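Local coordinates for protein thiazoline oxidase/subtilisin-like protease (Prochloron didemni, PDB 4H6X) that probably cleaves precursor peptides and joins their ends into macrocycles during patellamide maturation, as a subtilisin-like transamidating protease, at residues A[28-42]-A[126-140]. Sequence-based numbering, arbitrary orientation.
Sequences LGDPQITIVIIDGDP and FGIAPNCRVINMPQD
Ile37 lays its CD1 3.7 Å from CG1 of Val134, and Ile35 crosses the same valine, its CD1 touching Val134 CG2 and Cys132 CB, at the apolar centre of two parallel strands, 34-39 and 133-138, in the central sheet of the subtilisin fold. Helix 101-118 packs on this face, with Ile117 against both isoleucines, and helix 273-293 reaches Ile35 and Cys132. On the other face Val36 lies alongside Ile135, and its CG1 is 3.9 Å from CE of Met137, whose chain bends at chi3 (-60°); helix 154-165 packs there. Four backbone hydrogen bonds join the strands: Ile35 N to Arg133 O, Ile135 N to Ile35 O, Ile37 N to Ile135 O, Met137 N to Ile37 O.

Towards the C-terminal ends, Pro42 presses CG against CG of Asn136 at 3.5 Å; Asn136 ND2 is hydrogen-bonded to the Tyr44 hydroxyl and OD1 to that of Thr114. Asp39 OD1 takes the N-H of Gly40 and its OD2 bonds His109, consistent with the aspartate of a Ser-His-Asp triad completed by Ser274. Asp41 and Asp140 share a water, but each also has a cationic partner, Lys56 and Arg103 respectively.

At the opposite end Arg133 runs out extended, its CG anti to the backbone N (chi1 -178°), beside Thr34. There NH1 donates a bent bond to Thr34 OG1 at 2.8 Å, with the hydroxyl at the guanidinium edge, 13° out of its plane.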
loop_
_atom_site.group_PDB
_atom_site.type_symbol
_atom_site.label_atom_id
_atom_site.label_comp_id
_atom_site.label_asym_id
_atom_site.label_seq_id
_atom_site.Cartn_x
_atom_site.Cartn_y
_atom_site.Cartn_z
ATOM N N LEU A 28 -11.826 -9.367 -6.930
ATOM C CA LEU A 28 -11.506 -8.003 -6.497
ATOM C C LEU A 28 -11.177 -8.017 -5.001
ATOM O O LEU A 28 -11.120 -6.973 -4.357
ATOM C CB LEU A 28 -12.650 -7.022 -6.794
ATOM C CG LEU A 28 -13.047 -6.735 -8.248
ATOM C CD1 LEU A 28 -14.146 -5.680 -8.278
ATOM C CD2 LEU A 28 -11.870 -6.310 -9.121
ATOM N N GLY A 29 -10.955 -9.214 -4.467
ATOM C CA GLY A 29 -10.580 -9.402 -3.073
ATOM C C GLY A 29 -11.626 -10.150 -2.275
ATOM O O GLY A 29 -12.768 -10.323 -2.720
ATOM N N ASP A 30 -11.233 -10.593 -1.088
ATOM C CA ASP A 30 -12.126 -11.308 -0.194
ATOM C C ASP A 30 -12.056 -10.703 1.207
ATOM O O ASP A 30 -10.964 -10.506 1.732
ATOM C CB ASP A 30 -11.724 -12.779 -0.150
ATOM C CG ASP A 30 -12.789 -13.644 0.450
ATOM O OD1 ASP A 30 -12.991 -13.603 1.681
ATOM O OD2 ASP A 30 -13.438 -14.367 -0.323
ATOM N N PRO A 31 -13.223 -10.411 1.821
ATOM C CA PRO A 31 -13.273 -9.817 3.165
ATOM C C PRO A 31 -12.657 -10.666 4.278
ATOM O O PRO A 31 -12.534 -10.183 5.403
ATOM C CB PRO A 31 -14.787 -9.616 3.419
ATOM C CG PRO A 31 -15.473 -10.438 2.381
ATOM C CD PRO A 31 -14.558 -10.428 1.193
ATOM N N GLN A 32 -12.283 -11.912 3.980
ATOM C CA GLN A 32 -11.548 -12.727 4.948
ATOM C C GLN A 32 -10.058 -12.355 4.957
ATOM O O GLN A 32 -9.307 -12.792 5.831
ATOM C CB GLN A 32 -11.712 -14.230 4.665
ATOM C CG GLN A 32 -13.123 -14.766 4.839
ATOM C CD GLN A 32 -13.176 -16.281 4.737
ATOM O OE1 GLN A 32 -12.533 -16.992 5.515
ATOM N NE2 GLN A 32 -13.940 -16.785 3.774
ATOM N N ILE A 33 -9.630 -11.568 3.973
ATOM C CA ILE A 33 -8.243 -11.104 3.918
ATOM C C ILE A 33 -8.208 -9.705 4.530
ATOM O O ILE A 33 -8.854 -8.778 4.015
ATOM C CB ILE A 33 -7.685 -11.078 2.468
ATOM C CG1 ILE A 33 -7.752 -12.478 1.823
ATOM C CG2 ILE A 33 -6.258 -10.528 2.439
ATOM C CD1 ILE A 33 -7.097 -13.572 2.639
ATOM N N THR A 34 -7.462 -9.583 5.626
ATOM C CA THR A 34 -7.310 -8.325 6.364
ATOM C C THR A 34 -5.950 -7.699 6.113
ATOM O O THR A 34 -4.920 -8.342 6.341
ATOM C CB THR A 34 -7.512 -8.545 7.881
ATOM O OG1 THR A 34 -8.854 -8.988 8.103
ATOM C CG2 THR A 34 -7.246 -7.233 8.677
ATOM N N ILE A 35 -5.957 -6.453 5.636
ATOM C CA ILE A 35 -4.733 -5.677 5.444
ATOM C C ILE A 35 -4.711 -4.609 6.531
ATOM O O ILE A 35 -5.665 -3.852 6.671
ATOM C CB ILE A 35 -4.704 -4.978 4.052
ATOM C CG1 ILE A 35 -4.837 -6.006 2.905
ATOM C CG2 ILE A 35 -3.444 -4.123 3.893
ATOM C CD1 ILE A 35 -5.569 -5.462 1.684
ATOM N N VAL A 36 -3.629 -4.565 7.309
ATOM C CA VAL A 36 -3.466 -3.504 8.306
ATOM C C VAL A 36 -2.436 -2.529 7.771
ATOM O O VAL A 36 -1.308 -2.914 7.445
ATOM C CB VAL A 36 -3.060 -4.038 9.703
ATOM C CG1 VAL A 36 -2.894 -2.886 10.690
ATOM C CG2 VAL A 36 -4.112 -5.017 10.227
ATOM N N ILE A 37 -2.829 -1.262 7.706
ATOM C CA ILE A 37 -1.987 -0.220 7.149
ATOM C C ILE A 37 -1.447 0.655 8.271
ATOM O O ILE A 37 -2.207 1.377 8.950
ATOM C CB ILE A 37 -2.771 0.638 6.123
ATOM C CG1 ILE A 37 -3.262 -0.246 4.962
ATOM C CG2 ILE A 37 -1.926 1.793 5.602
ATOM C CD1 ILE A 37 -4.193 0.488 3.993
ATOM N N ILE A 38 -0.137 0.562 8.464
ATOM C CA ILE A 38 0.574 1.369 9.439
ATOM C C ILE A 38 1.088 2.611 8.722
ATOM O O ILE A 38 2.091 2.571 7.981
ATOM C CB ILE A 38 1.700 0.559 10.136
ATOM C CG1 ILE A 38 1.092 -0.669 10.844
ATOM C CG2 ILE A 38 2.507 1.455 11.079
ATOM C CD1 ILE A 38 2.116 -1.630 11.451
ATOM N N ASP A 39 0.385 3.727 8.930
ATOM C CA ASP A 39 0.662 4.953 8.176
ATOM C C ASP A 39 -0.027 6.087 8.934
ATOM O O ASP A 39 -0.286 5.951 10.134
ATOM C CB ASP A 39 0.105 4.808 6.742
ATOM C CG ASP A 39 0.729 5.794 5.742
ATOM O OD1 ASP A 39 1.173 6.902 6.131
ATOM O OD2 ASP A 39 0.725 5.470 4.536
ATOM N N GLY A 40 -0.329 7.187 8.253
ATOM C CA GLY A 40 -1.085 8.296 8.871
ATOM C C GLY A 40 -2.579 8.027 8.961
ATOM O O GLY A 40 -3.042 6.884 8.826
ATOM N N ASP A 41 -3.334 9.099 9.182
ATOM C CA ASP A 41 -4.766 9.040 9.384
ATOM C C ASP A 41 -5.484 9.456 8.088
ATOM O O ASP A 41 -5.476 10.633 7.730
ATOM C CB ASP A 41 -5.157 9.971 10.546
ATOM C CG ASP A 41 -6.600 9.815 10.972
ATOM O OD1 ASP A 41 -7.305 8.951 10.434
ATOM O OD2 ASP A 41 -7.041 10.566 11.865
ATOM N N PRO A 42 -6.110 8.490 7.392
ATOM C CA PRO A 42 -6.770 8.744 6.118
ATOM C C PRO A 42 -8.156 9.360 6.300
ATOM O O PRO A 42 -8.740 9.304 7.390
ATOM C CB PRO A 42 -6.910 7.340 5.527
ATOM C CG PRO A 42 -7.140 6.497 6.719
ATOM C CD PRO A 42 -6.255 7.082 7.798
ATOM N N PHE A 126 -10.056 3.750 -7.976
ATOM C CA PHE A 126 -10.355 2.328 -7.996
ATOM C C PHE A 126 -9.082 1.594 -7.543
ATOM O O PHE A 126 -8.080 1.600 -8.246
ATOM C CB PHE A 126 -10.779 1.932 -9.415
ATOM C CG PHE A 126 -10.890 0.444 -9.658
ATOM C CD1 PHE A 126 -11.255 -0.435 -8.645
ATOM C CD2 PHE A 126 -10.659 -0.071 -10.943
ATOM C CE1 PHE A 126 -11.362 -1.796 -8.889
ATOM C CE2 PHE A 126 -10.775 -1.430 -11.195
ATOM C CZ PHE A 126 -11.121 -2.294 -10.165
ATOM N N GLY A 127 -9.125 1.005 -6.353
ATOM C CA GLY A 127 -7.952 0.336 -5.792
ATOM C C GLY A 127 -7.739 -1.065 -6.351
ATOM O O GLY A 127 -8.589 -1.590 -7.055
ATOM N N ILE A 128 -6.599 -1.663 -6.031
ATOM C CA ILE A 128 -6.261 -3.009 -6.503
ATOM C C ILE A 128 -7.191 -4.057 -5.899
ATOM O O ILE A 128 -7.612 -5.003 -6.582
ATOM C CB ILE A 128 -4.779 -3.337 -6.200
ATOM C CG1 ILE A 128 -3.857 -2.331 -6.916
ATOM C CG2 ILE A 128 -4.432 -4.773 -6.588
ATOM C CD1 ILE A 128 -3.862 -2.409 -8.436
ATOM N N ALA A 129 -7.550 -3.874 -4.633
ATOM C CA ALA A 129 -8.297 -4.901 -3.914
ATOM C C ALA A 129 -9.480 -4.326 -3.117
ATOM O O ALA A 129 -9.513 -4.419 -1.869
ATOM C CB ALA A 129 -7.352 -5.704 -3.024
ATOM N N PRO A 130 -10.465 -3.737 -3.833
ATOM C CA PRO A 130 -11.601 -3.046 -3.198
ATOM C C PRO A 130 -12.466 -3.911 -2.267
ATOM O O PRO A 130 -13.217 -3.362 -1.454
ATOM C CB PRO A 130 -12.438 -2.575 -4.398
ATOM C CG PRO A 130 -12.092 -3.533 -5.495
ATOM C CD PRO A 130 -10.612 -3.765 -5.305
ATOM N N ASN A 131 -12.368 -5.236 -2.372
ATOM C CA ASN A 131 -13.235 -6.108 -1.567
ATOM C C ASN A 131 -12.597 -6.738 -0.332
ATOM O O ASN A 131 -13.275 -7.437 0.420
ATOM C CB ASN A 131 -13.895 -7.198 -2.434
ATOM C CG ASN A 131 -15.080 -6.677 -3.235
ATOM O OD1 ASN A 131 -15.511 -7.306 -4.206
ATOM N ND2 ASN A 131 -15.618 -5.532 -2.830
ATOM N N CYS A 132 -11.306 -6.490 -0.125
ATOM C CA CYS A 132 -10.627 -6.925 1.106
ATOM C C CYS A 132 -10.979 -6.033 2.273
ATOM O O CYS A 132 -11.420 -4.889 2.076
ATOM C CB CYS A 132 -9.109 -6.937 0.912
ATOM S SG CYS A 132 -8.574 -8.188 -0.278
ATOM N N ARG A 133 -10.786 -6.558 3.482
ATOM C CA ARG A 133 -10.998 -5.805 4.720
ATOM C C ARG A 133 -9.728 -5.010 5.013
ATOM O O ARG A 133 -8.615 -5.549 4.960
ATOM C CB ARG A 133 -11.305 -6.770 5.872
ATOM C CG ARG A 133 -11.590 -6.128 7.227
ATOM C CD ARG A 133 -12.130 -7.171 8.199
ATOM N NE ARG A 133 -12.141 -6.693 9.579
ATOM C CZ ARG A 133 -11.269 -7.060 10.515
ATOM N NH1 ARG A 133 -10.303 -7.932 10.238
ATOM N NH2 ARG A 133 -11.368 -6.565 11.742
ATOM N N VAL A 134 -9.888 -3.719 5.289
ATOM C CA VAL A 134 -8.732 -2.880 5.579
ATOM C C VAL A 134 -8.890 -2.225 6.943
ATOM O O VAL A 134 -9.951 -1.655 7.243
ATOM C CB VAL A 134 -8.513 -1.799 4.500
ATOM C CG1 VAL A 134 -7.512 -0.755 4.990
ATOM C CG2 VAL A 134 -8.040 -2.429 3.190
ATOM N N ILE A 135 -7.843 -2.342 7.762
ATOM C CA ILE A 135 -7.739 -1.603 9.027
ATOM C C ILE A 135 -6.597 -0.599 8.917
ATOM O O ILE A 135 -5.439 -0.979 8.704
ATOM C CB ILE A 135 -7.479 -2.534 10.233
ATOM C CG1 ILE A 135 -8.662 -3.501 10.422
ATOM C CG2 ILE A 135 -7.202 -1.720 11.517
ATOM C CD1 ILE A 135 -8.400 -4.642 11.409
ATOM N N ASN A 136 -6.933 0.684 9.018
ATOM C CA ASN A 136 -5.921 1.715 9.164
ATOM C C ASN A 136 -5.518 1.855 10.629
ATOM O O ASN A 136 -6.377 1.957 11.509
ATOM C CB ASN A 136 -6.432 3.050 8.616
ATOM C CG ASN A 136 -6.362 3.128 7.096
ATOM O OD1 ASN A 136 -5.292 3.357 6.519
ATOM N ND2 ASN A 136 -7.499 2.971 6.446
ATOM N N MET A 137 -4.217 1.853 10.894
ATOM C CA MET A 137 -3.711 2.113 12.244
ATOM C C MET A 137 -2.891 3.411 12.211
ATOM O O MET A 137 -1.662 3.376 12.018
ATOM C CB MET A 137 -2.862 0.938 12.738
ATOM C CG MET A 137 -2.455 1.042 14.206
ATOM S SD MET A 137 -1.246 -0.209 14.716
ATOM C CE MET A 137 -2.173 -1.696 14.385
ATOM N N PRO A 138 -3.566 4.570 12.363
ATOM C CA PRO A 138 -2.869 5.847 12.128
ATOM C C PRO A 138 -1.782 6.126 13.155
ATOM O O PRO A 138 -1.967 5.834 14.335
ATOM C CB PRO A 138 -3.987 6.891 12.273
ATOM C CG PRO A 138 -5.239 6.134 11.977
ATOM C CD PRO A 138 -5.001 4.779 12.604
ATOM N N GLN A 139 -0.683 6.724 12.695
ATOM C CA GLN A 139 0.495 6.987 13.509
ATOM C C GLN A 139 0.800 8.492 13.664
ATOM O O GLN A 139 1.827 8.866 14.248
ATOM C CB GLN A 139 1.722 6.304 12.877
ATOM C CG GLN A 139 1.586 4.799 12.645
ATOM C CD GLN A 139 1.372 4.031 13.938
ATOM O OE1 GLN A 139 2.006 4.319 14.956
ATOM N NE2 GLN A 139 0.459 3.073 13.915
ATOM N N ASP A 140 -0.056 9.362 13.135
ATOM C CA ASP A 140 0.356 10.780 13.002
ATOM C C ASP A 140 0.461 11.509 14.346
ATOM O O ASP A 140 1.169 12.539 14.464
ATOM C CB ASP A 140 -0.528 11.540 12.009
ATOM C CG ASP A 140 -1.959 11.664 12.471
ATOM O OD1 ASP A 140 -2.593 10.604 12.726
ATOM O OD2 ASP A 140 -2.443 12.828 12.561
HETATM O O HOH W 1 -13.985 -9.902 -5.253
HETATM O O HOH W 2 -5.408 12.843 12.390
#